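Local coordinates for SusD superfamily protein (Bacteroides fragilis NCTC 9343, PDB 3NQP), which probably binds glycans at the cell surface as an outer-membrane lipoprotein that, as in other SusD family members, would work with a TonB-dependent transporter, at residues T284-T289 and I309-N314; E301-A306 and T337-Y342; N183-D188 and N241-K246. One frame throughout, in Å; residues are numbered along the deposited sequence.

Interaction 1 of 3, residues T284-T289 and I309-N314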
loop_
_atom_site.group_PDB
_atom_site.type_symbol
_atom_site.label_atom_id
_atom_site.label_comp_id
_atom_site.label_asym_id
_atom_site.label_seq_id
_atom_site.Cartn_x
_atom_site.Cartn_y
_atom_site.Cartn_z
ATOM N N THR A 284 -8.348 -16.351 -0.753
ATOM C CA THR A 284 -8.047 -17.754 -1.117
ATOM C C THR A 284 -9.285 -18.559 -1.561
ATOM O O THR A 284 -9.857 -18.286 -2.637
ATOM C CB THR A 284 -7.241 -18.457 -0.012
ATOM O OG1 THR A 284 -8.020 -18.633 1.186
ATOM C CG2 THR A 284 -5.971 -17.645 0.288
ATOM N N TYR A 285 -9.692 -19.548 -0.751
ATOM C CA TYR A 285 -10.883 -20.306 -1.013
ATOM C C TYR A 285 -11.312 -20.964 0.335
ATOM O O TYR A 285 -10.528 -21.050 1.312
ATOM C CB TYR A 285 -10.636 -21.346 -2.103
ATOM C CG TYR A 285 -9.420 -22.172 -1.783
ATOM C CD1 TYR A 285 -8.150 -21.717 -2.125
ATOM C CD2 TYR A 285 -9.528 -23.368 -1.102
ATOM C CE1 TYR A 285 -7.008 -22.443 -1.807
ATOM C CE2 TYR A 285 -8.360 -24.124 -0.785
ATOM C CZ TYR A 285 -7.121 -23.643 -1.126
ATOM O OH TYR A 285 -5.972 -24.347 -0.789
ATOM N N ASN A 286 -12.565 -21.383 0.368
ATOM C CA ASN A 286 -13.185 -22.005 1.520
ATOM C C ASN A 286 -13.228 -23.520 1.293
ATOM O O ASN A 286 -14.084 -24.004 0.572
ATOM C CB ASN A 286 -14.612 -21.466 1.616
ATOM C CG ASN A 286 -15.300 -21.790 2.934
ATOM O OD1 ASN A 286 -15.157 -22.872 3.474
ATOM N ND2 ASN A 286 -16.077 -20.833 3.442
ATOM N N VAL A 287 -12.385 -24.276 1.961
ATOM C CA VAL A 287 -12.390 -25.748 1.772
ATOM C C VAL A 287 -13.701 -26.380 2.264
ATOM O O VAL A 287 -14.235 -27.298 1.648
ATOM C CB VAL A 287 -11.197 -26.381 2.446
ATOM C CG1 VAL A 287 -11.370 -27.911 2.563
ATOM C CG2 VAL A 287 -9.953 -26.073 1.632
ATOM N N GLY A 288 -14.239 -25.839 3.342
ATOM C CA GLY A 288 -15.486 -26.312 3.916
ATOM C C GLY A 288 -16.686 -26.304 2.972
ATOM O O GLY A 288 -17.434 -27.282 2.895
ATOM N N THR A 289 -16.895 -25.194 2.283
ATOM C CA THR A 289 -18.152 -24.977 1.573
ATOM C C THR A 289 -18.025 -24.420 0.155
ATOM O O THR A 289 -19.009 -24.308 -0.560
ATOM C CB THR A 289 -19.043 -24.017 2.378
ATOM O OG1 THR A 289 -18.404 -22.727 2.482
ATOM C CG2 THR A 289 -19.326 -24.579 3.805
ATOM N N ILE A 309 -4.258 -24.555 3.264
ATOM C CA ILE A 309 -4.852 -23.599 4.177
ATOM C C ILE A 309 -5.984 -24.242 5.010
ATOM O O ILE A 309 -6.571 -23.569 5.836
ATOM C CB ILE A 309 -5.371 -22.360 3.420
ATOM C CG1 ILE A 309 -6.468 -22.758 2.479
ATOM C CG2 ILE A 309 -4.194 -21.587 2.691
ATOM C CD1 ILE A 309 -7.363 -21.604 1.887
ATOM N N GLN A 310 -6.222 -25.544 4.843
ATOM C CA GLN A 310 -7.295 -26.244 5.550
ATOM C C GLN A 310 -8.586 -25.427 5.423
ATOM O O GLN A 310 -8.863 -24.925 4.335
ATOM C CB GLN A 310 -6.914 -26.493 7.000
ATOM C CG GLN A 310 -5.543 -27.086 7.217
ATOM C CD GLN A 310 -4.489 -26.049 7.389
ATOM O OE1 GLN A 310 -4.655 -25.094 8.166
ATOM N NE2 GLN A 310 -3.374 -26.197 6.640
ATOM N N ASN A 311 -9.375 -25.295 6.489
ATOM C CA ASN A 311 -10.590 -24.528 6.419
ATOM C C ASN A 311 -10.466 -23.099 6.919
ATOM O O ASN A 311 -11.457 -22.536 7.390
ATOM C CB ASN A 311 -11.769 -25.205 7.143
ATOM C CG ASN A 311 -13.112 -24.677 6.650
ATOM O OD1 ASN A 311 -13.228 -24.231 5.485
ATOM N ND2 ASN A 311 -14.106 -24.671 7.523
ATOM N N THR A 312 -9.295 -22.500 6.764
ATOM C CA THR A 312 -9.028 -21.185 7.306
ATOM C C THR A 312 -9.389 -20.053 6.357
ATOM O O THR A 312 -9.272 -18.869 6.742
ATOM C CB THR A 312 -7.523 -21.043 7.708
ATOM O OG1 THR A 312 -6.701 -21.140 6.538
ATOM C CG2 THR A 312 -7.096 -22.122 8.693
ATOM N N GLY A 313 -9.783 -20.391 5.121
ATOM C CA GLY A 313 -9.916 -19.404 4.043
ATOM C C GLY A 313 -11.318 -19.103 3.562
ATOM O O GLY A 313 -12.276 -19.814 3.882
ATOM N N ASN A 314 -11.439 -18.018 2.799
ATOM C CA ASN A 314 -12.590 -17.762 1.982
ATOM C C ASN A 314 -12.138 -16.967 0.767
ATOM O O ASN A 314 -10.951 -16.668 0.634
ATOM C CB ASN A 314 -13.789 -17.129 2.774
ATOM C CG ASN A 314 -13.581 -15.683 3.143
ATOM O OD1 ASN A 314 -12.990 -14.951 2.381
ATOM N ND2 ASN A 314 -14.196 -15.229 4.279
HETATM O O HOH W 1 -10.276 -22.738 3.460
HETATM O O HOH W 2 -16.243 -23.415 6.037
#
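Tyr285 and Asn314 bring the two loops closest, with CA atoms 4.3 Å apart, and the chains stay close as far as Val287 and Asn311. Only one direct backbone bond joins them, a weak one from Thr284 N to Asn314 O. The 309-314 loop reverses in a type II' turn from Ile309 to Thr312, and Gln310 takes the positive phi of its second position. Thr312 fits the last corner because both its backbone N and its OG1 donate to Ile309 O. Gly313 has no side chain, which lets its CA come within 3.5 Å of Thr284 OG1, a hydroxyl hydrogen-bonded to Gly281 O.

One water bridges the two backbones. It donates to Tyr285 O and Gln310 O and accepts from Val287 N and Gly313 N. Ile309, with CG1 between its backbone N and carbonyl carbon (chi1 63°), sets CD1 over the centre of the Tyr285 ring, 3.7 Å from the centroid, in a CH-pi contact. An aromatic residue suits this place, since its face receives the methyl while its OH reaches Asp305 and the backbone N of Leu307. On the outer side, Asn311 OD1 accepts from Gly288 N at 2.9 Å, the donor standing 57° out of the carbonyl plane. Asn286 OD1 lies 3.1 Å from Asn311 OD1. Their mutual repulsion is probably offset by the donors around them: Gly288 N for Asn311 OD1, and for Asn286 OD1 both Thr289 N, in an Asx motif, and a second water, which accepts from Asn311 ND2.

The chemistry thus has two layers, an apolar Ile309-Tyr285 floor beneath a polar seam. With one water binding two backbone groups of each loop, the contact rests largely on water and side-chain amides.

Interaction 2 of 3, residues E301-A306 and T337-Y342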
loop_
_atom_site.group_PDB
_atom_site.type_symbol
_atom_site.label_atom_id
_atom_site.label_comp_id
_atom_site.label_asym_id
_atom_site.label_seq_id
_atom_site.Cartn_x
_atom_site.Cartn_y
_atom_site.Cartn_z
ATOM N N GLU A 301 -4.745 -31.843 -12.180
ATOM C CA GLU A 301 -5.056 -32.470 -10.910
ATOM C C GLU A 301 -6.187 -31.731 -10.236
ATOM O O GLU A 301 -6.293 -30.536 -10.393
ATOM C CB GLU A 301 -3.795 -32.407 -10.035
ATOM C CG GLU A 301 -3.885 -33.035 -8.734
ATOM C CD GLU A 301 -2.586 -32.978 -7.955
ATOM O OE1 GLU A 301 -1.532 -32.555 -8.483
ATOM O OE2 GLU A 301 -2.645 -33.361 -6.782
ATOM N N VAL A 302 -7.015 -32.435 -9.479
ATOM C CA VAL A 302 -8.114 -31.792 -8.730
ATOM C C VAL A 302 -7.509 -30.782 -7.743
ATOM O O VAL A 302 -6.474 -31.030 -7.149
ATOM C CB VAL A 302 -9.011 -32.811 -8.004
ATOM C CG1 VAL A 302 -10.107 -32.124 -7.217
ATOM C CG2 VAL A 302 -9.685 -33.753 -9.001
ATOM N N PHE A 303 -8.134 -29.613 -7.629
ATOM C CA PHE A 303 -7.541 -28.522 -6.841
ATOM C C PHE A 303 -7.437 -28.867 -5.338
ATOM O O PHE A 303 -6.384 -28.713 -4.730
ATOM C CB PHE A 303 -8.385 -27.252 -7.074
ATOM C CG PHE A 303 -7.755 -25.987 -6.544
ATOM C CD1 PHE A 303 -7.829 -25.679 -5.221
ATOM C CD2 PHE A 303 -7.049 -25.154 -7.385
ATOM C CE1 PHE A 303 -7.258 -24.495 -4.725
ATOM C CE2 PHE A 303 -6.454 -24.008 -6.899
ATOM C CZ PHE A 303 -6.588 -23.671 -5.563
ATOM N N GLY A 304 -8.533 -29.320 -4.730
ATOM C CA GLY A 304 -8.500 -29.724 -3.332
ATOM C C GLY A 304 -8.001 -28.564 -2.464
ATOM O O GLY A 304 -8.424 -27.420 -2.636
ATOM N N ASP A 305 -7.122 -28.852 -1.517
ATOM C CA ASP A 305 -6.553 -27.822 -0.671
ATOM C C ASP A 305 -5.133 -27.549 -1.141
ATOM O O ASP A 305 -4.161 -27.754 -0.397
ATOM C CB ASP A 305 -6.542 -28.255 0.801
ATOM C CG ASP A 305 -5.997 -27.184 1.708
ATOM O OD1 ASP A 305 -5.846 -26.038 1.265
ATOM O OD2 ASP A 305 -5.776 -27.450 2.884
ATOM N N ALA A 306 -5.017 -27.061 -2.370
ATOM C CA ALA A 306 -3.727 -26.913 -3.043
ATOM C C ALA A 306 -2.766 -25.973 -2.309
ATOM O O ALA A 306 -1.602 -26.163 -2.393
ATOM C CB ALA A 306 -3.952 -26.425 -4.469
ATOM N N THR A 337 2.659 -15.012 -6.641
ATOM C CA THR A 337 1.569 -14.204 -6.179
ATOM C C THR A 337 0.274 -15.007 -6.175
ATOM O O THR A 337 -0.539 -14.859 -5.250
ATOM C CB THR A 337 1.410 -12.892 -7.053
ATOM O OG1 THR A 337 2.658 -12.139 -7.068
ATOM C CG2 THR A 337 0.232 -12.038 -6.524
ATOM N N PHE A 338 0.077 -15.826 -7.215
ATOM C CA PHE A 338 -1.161 -16.466 -7.475
ATOM C C PHE A 338 -1.044 -17.985 -7.674
ATOM O O PHE A 338 -0.020 -18.494 -8.126
ATOM C CB PHE A 338 -1.734 -15.954 -8.779
ATOM C CG PHE A 338 -2.234 -14.546 -8.750
ATOM C CD1 PHE A 338 -3.400 -14.212 -8.093
ATOM C CD2 PHE A 338 -1.601 -13.582 -9.503
ATOM C CE1 PHE A 338 -3.892 -12.909 -8.149
ATOM C CE2 PHE A 338 -2.096 -12.250 -9.519
ATOM C CZ PHE A 338 -3.242 -11.963 -8.877
ATOM N N ILE A 339 -2.130 -18.691 -7.348
ATOM C CA ILE A 339 -2.395 -20.018 -7.893
ATOM C C ILE A 339 -3.683 -19.904 -8.690
ATOM O O ILE A 339 -4.605 -19.190 -8.305
ATOM C CB ILE A 339 -2.520 -21.156 -6.809
ATOM C CG1 ILE A 339 -2.555 -22.547 -7.487
ATOM C CG2 ILE A 339 -3.727 -20.902 -5.850
ATOM C CD1 ILE A 339 -2.472 -23.797 -6.480
ATOM N N ALA A 340 -3.750 -20.600 -9.828
ATOM C CA ALA A 340 -4.938 -20.533 -10.683
ATOM C C ALA A 340 -5.803 -21.789 -10.491
ATOM O O ALA A 340 -5.292 -22.899 -10.263
ATOM C CB ALA A 340 -4.499 -20.399 -12.149
ATOM N N SER A 341 -7.114 -21.618 -10.608
ATOM C CA SER A 341 -8.032 -22.753 -10.641
ATOM C C SER A 341 -8.703 -22.756 -12.008
ATOM O O SER A 341 -9.000 -21.694 -12.579
ATOM C CB SER A 341 -9.054 -22.692 -9.490
ATOM O OG SER A 341 -9.870 -21.521 -9.509
ATOM N N TYR A 342 -8.953 -23.951 -12.510
ATOM C CA TYR A 342 -9.426 -24.162 -13.882
ATOM C C TYR A 342 -10.696 -25.037 -13.921
ATOM O O TYR A 342 -10.832 -25.961 -13.144
ATOM C CB TYR A 342 -8.362 -24.886 -14.709
ATOM C CG TYR A 342 -7.095 -24.114 -14.910
ATOM C CD1 TYR A 342 -6.128 -24.049 -13.915
ATOM C CD2 TYR A 342 -6.875 -23.397 -16.080
ATOM C CE1 TYR A 342 -4.978 -23.316 -14.099
ATOM C CE2 TYR A 342 -5.749 -22.677 -16.262
ATOM C CZ TYR A 342 -4.799 -22.631 -15.281
ATOM O OH TYR A 342 -3.645 -21.881 -15.473
#
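Phe303 and Ala306 meet Ile339 in a small apolar cluster. Phe303 CZ approaches Ile339 CG2 at 4.0 Å, the methyl lying at the ring's edge near its plane, and the two side chains come from opposite directions. Ile339 is extended, with CG1 anti to the backbone N (chi1 -170°) and the chain continuing straight, which carries CD1 to within 3.6 Å of Ala306 CB. Branching suits this position because one side chain serves two partners: CG2 meets the ring edge at CZ, while CD1 reaches Ala306 CB and also lies beside Phe303 CE2. The small methyl of Ala306 also sits 3.8 Å above the plane of the Phe303 ring, offset toward the rim. Ser341 adds another carbon contact, its CB 3.8 Å from Phe303 CD2, and a slim residue lets the ring come this near the strand. Its OG is engaged elsewhere, with His357 NE2.

No hydrogen bond crosses between the segments. Phe303 CE2 lies 3.7 Å from Ala340 O, which is in the plane of the ring at its edge, so the partly positive ring hydrogens probably face the oxygen favourably.

The face of strand 338-344 that carries Ile339 thus meets the 301-306 loop, and Tyr285 adds an edge-to-face ring contact to Phe303. Ala340 points away and packs on Tyr324 of helix 321-325, while Phe338 reaches Val323 of the same helix. Strand 351-358 pairs antiparallel with this strand, Ile339 bonding through its backbone to His357 and Ser341 to Tyr354, so strand 338-344 lies between the 301-306 loop and helix 321-325, with strand 351-358 beside it.

Interaction 3 of 3, residues N183-D188 and N241-K246. With EDO (1,2-ethanediol), chain H.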
loop_
_atom_site.group_PDB
_atom_site.type_symbol
_atom_site.label_atom_id
_atom_site.label_comp_id
_atom_site.label_asym_id
_atom_site.label_seq_id
_atom_site.Cartn_x
_atom_site.Cartn_y
_atom_site.Cartn_z
ATOM N N ASN A 183 21.375 11.702 12.853
ATOM C CA ASN A 183 22.260 10.720 12.192
ATOM C C ASN A 183 22.001 9.262 12.595
ATOM O O ASN A 183 22.746 8.396 12.215
ATOM C CB ASN A 183 23.730 11.062 12.472
ATOM C CG ASN A 183 24.229 12.257 11.661
ATOM O OD1 ASN A 183 24.099 12.304 10.424
ATOM N ND2 ASN A 183 24.865 13.202 12.345
HETATM N N MSE A 184 20.926 8.978 13.316
HETATM C CA MSE A 184 20.629 7.608 13.750
HETATM C C MSE A 184 19.945 6.880 12.575
HETATM O O MSE A 184 18.729 6.901 12.432
HETATM C CB MSE A 184 19.733 7.602 15.032
HETATM C CG MSE A 184 20.372 8.248 16.337
HETATM SE SE MSE A 184 19.209 8.478 17.996
HETATM C CE MSE A 184 17.706 9.369 17.045
ATOM N N ASN A 185 20.745 6.222 11.747
ATOM C CA ASN A 185 20.237 5.410 10.606
ATOM C C ASN A 185 19.875 3.965 10.999
ATOM O O ASN A 185 19.379 3.201 10.170
ATOM C CB ASN A 185 21.299 5.357 9.500
ATOM C CG ASN A 185 21.405 6.650 8.691
ATOM O OD1 ASN A 185 21.100 7.764 9.148
ATOM N ND2 ASN A 185 21.859 6.498 7.460
ATOM N N ASP A 186 20.136 3.587 12.251
ATOM C CA ASP A 186 19.984 2.194 12.702
ATOM C C ASP A 186 18.504 1.853 12.649
ATOM O O ASP A 186 17.644 2.626 13.037
ATOM C CB ASP A 186 20.571 2.025 14.120
ATOM C CG ASP A 186 20.683 0.536 14.615
ATOM O OD1 ASP A 186 19.989 -0.412 14.148
ATOM O OD2 ASP A 186 21.475 0.332 15.575
ATOM N N PHE A 187 18.215 0.685 12.117
ATOM C CA PHE A 187 16.862 0.199 12.104
ATOM C C PHE A 187 16.353 -0.369 13.436
ATOM O O PHE A 187 15.139 -0.515 13.589
ATOM C CB PHE A 187 16.710 -0.861 11.024
ATOM C CG PHE A 187 16.677 -0.313 9.622
ATOM C CD1 PHE A 187 15.493 0.212 9.086
ATOM C CD2 PHE A 187 17.793 -0.407 8.811
ATOM C CE1 PHE A 187 15.445 0.654 7.736
ATOM C CE2 PHE A 187 17.766 0.063 7.499
ATOM C CZ PHE A 187 16.612 0.581 6.962
ATOM N N ASP A 188 17.243 -0.689 14.379
ATOM C CA ASP A 188 16.861 -1.548 15.535
ATOM C C ASP A 188 17.719 -1.211 16.747
ATOM O O ASP A 188 18.334 -2.091 17.321
ATOM C CB ASP A 188 17.053 -3.041 15.200
ATOM C CG ASP A 188 16.320 -3.987 16.176
ATOM O OD1 ASP A 188 15.337 -3.562 16.857
ATOM O OD2 ASP A 188 16.740 -5.176 16.234
ATOM N N ASN A 241 21.048 4.673 -0.814
ATOM C CA ASN A 241 22.522 4.748 -0.671
ATOM C C ASN A 241 23.103 4.534 0.731
ATOM O O ASN A 241 24.267 4.142 0.858
ATOM C CB ASN A 241 23.062 6.075 -1.258
ATOM C CG ASN A 241 22.892 6.163 -2.753
ATOM O OD1 ASN A 241 22.578 5.178 -3.396
ATOM N ND2 ASN A 241 23.078 7.349 -3.314
ATOM N N ASN A 242 22.304 4.781 1.768
ATOM C CA ASN A 242 22.803 5.040 3.110
ATOM C C ASN A 242 22.359 4.033 4.175
ATOM O O ASN A 242 22.618 4.234 5.343
ATOM C CB ASN A 242 22.374 6.448 3.538
ATOM C CG ASN A 242 22.972 7.531 2.662
ATOM O OD1 ASN A 242 24.137 7.465 2.334
ATOM N ND2 ASN A 242 22.158 8.529 2.254
ATOM N N TYR A 243 21.669 2.971 3.777
ATOM C CA TYR A 243 21.058 2.060 4.742
ATOM C C TYR A 243 21.353 0.577 4.528
ATOM O O TYR A 243 20.712 -0.276 5.141
ATOM C CB TYR A 243 19.519 2.295 4.779
ATOM C CG TYR A 243 19.108 3.688 5.224
ATOM C CD1 TYR A 243 18.906 3.984 6.547
ATOM C CD2 TYR A 243 18.903 4.700 4.293
ATOM C CE1 TYR A 243 18.535 5.259 6.943
ATOM C CE2 TYR A 243 18.524 5.977 4.668
ATOM C CZ TYR A 243 18.336 6.262 5.998
ATOM O OH TYR A 243 17.944 7.537 6.335
ATOM N N ASN A 244 22.281 0.256 3.636
ATOM C CA ASN A 244 22.634 -1.125 3.371
ATOM C C ASN A 244 21.507 -1.972 2.846
ATOM O O ASN A 244 21.505 -3.175 3.050
ATOM C CB ASN A 244 23.154 -1.794 4.665
ATOM C CG ASN A 244 24.412 -1.150 5.184
ATOM O OD1 ASN A 244 24.465 -0.696 6.335
ATOM N ND2 ASN A 244 25.417 -1.055 4.322
ATOM N N LEU A 245 20.535 -1.353 2.191
ATOM C CA LEU A 245 19.417 -2.069 1.620
ATOM C C LEU A 245 19.812 -2.775 0.313
ATOM O O LEU A 245 20.629 -2.250 -0.480
ATOM C CB LEU A 245 18.239 -1.099 1.370
ATOM C CG LEU A 245 17.595 -0.531 2.627
ATOM C CD1 LEU A 245 16.914 0.849 2.396
ATOM C CD2 LEU A 245 16.606 -1.588 3.263
ATOM N N LYS A 246 19.195 -3.936 0.053
ATOM C CA LYS A 246 19.434 -4.664 -1.193
ATOM C C LYS A 246 18.200 -5.405 -1.627
ATOM O O LYS A 246 17.532 -5.960 -0.799
ATOM C CB LYS A 246 20.535 -5.729 -0.996
ATOM C CG LYS A 246 21.849 -5.218 -0.415
ATOM C CD LYS A 246 22.983 -6.287 -0.496
ATOM C CE LYS A 246 23.511 -6.677 0.883
ATOM N NZ LYS A 246 23.974 -5.472 1.637
HETATM C C1 EDO H . 21.927 7.795 -6.841
HETATM O O1 EDO H . 23.215 7.675 -6.230
HETATM C C2 EDO H . 21.371 6.422 -7.207
HETATM O O2 EDO H . 21.298 5.618 -6.023
#
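The side-chain amide of Asn185 lies nearly flat over the Tyr243 ring, the two planes only 16° apart. Its CG lies beside the backbone N and anti to the carbonyl carbon (chi1 -76°), which carries the amide over the ring. ND2 stands 3.6 Å above one face of Tyr243, offset toward the rim. The same nitrogen donates to Asn242 O at 3.2 Å. The acceptor is in the amide plane, although ND2 lies 39° above the plane of that carbonyl. Asparagine suits the site because its flat amide can pack on a ring while still donating in its own plane; OD1 meanwhile accepts from Lys200.

Phe187 reaches the other chain with the far side of its ring. Tyr243 O lies at the ring edge, in plane, 3.8 Å from Phe187 CE2, and Tyr243 CB is nearly as close. The two aromatic rings are oblique, centroids 5.9 Å apart, and Leu245 CD2 touches Phe187 CZ. Lys195 makes a cation-pi interaction with Phe187.

Asn241 grips 1,2-ethanediol, probably from the crystallisation liquor, with ND2 donating to O1 and OD1 accepting from O2.

The Tyr243 OH is hydrogen-bonded to Glu204. The in-plane bond to Asn242 and the one through OD1 probably fix the rotation of Asn185, keeping its amide nearly parallel to the Tyr243 ring and tying the loop after helix 163-181 to the segment that follows helix 228-241.

Interactions 1 and 2 form one patch, their centres 12 Å apart, and their segments alternate along the chain: 284-289, 301-306, 309-314, 337-342. Asp305 joins them, accepting from Tyr285 OH and Gln310 N, while His357 of strand 351-358 bonds to Thr284 and Ser341. The long loop between strand 265-269 and helix 321-325 is thereby folded on itself and onto the hairpin of 338-344 and 351-358. Interaction 3 comes earlier in the chain, among the helices, with its centre about 40 Å from the centre of either of the others. The contacts thus fall in two regions: interaction 3 joins loops between helices, and interactions 1 and 2 join the long loop to itself and to the hairpin.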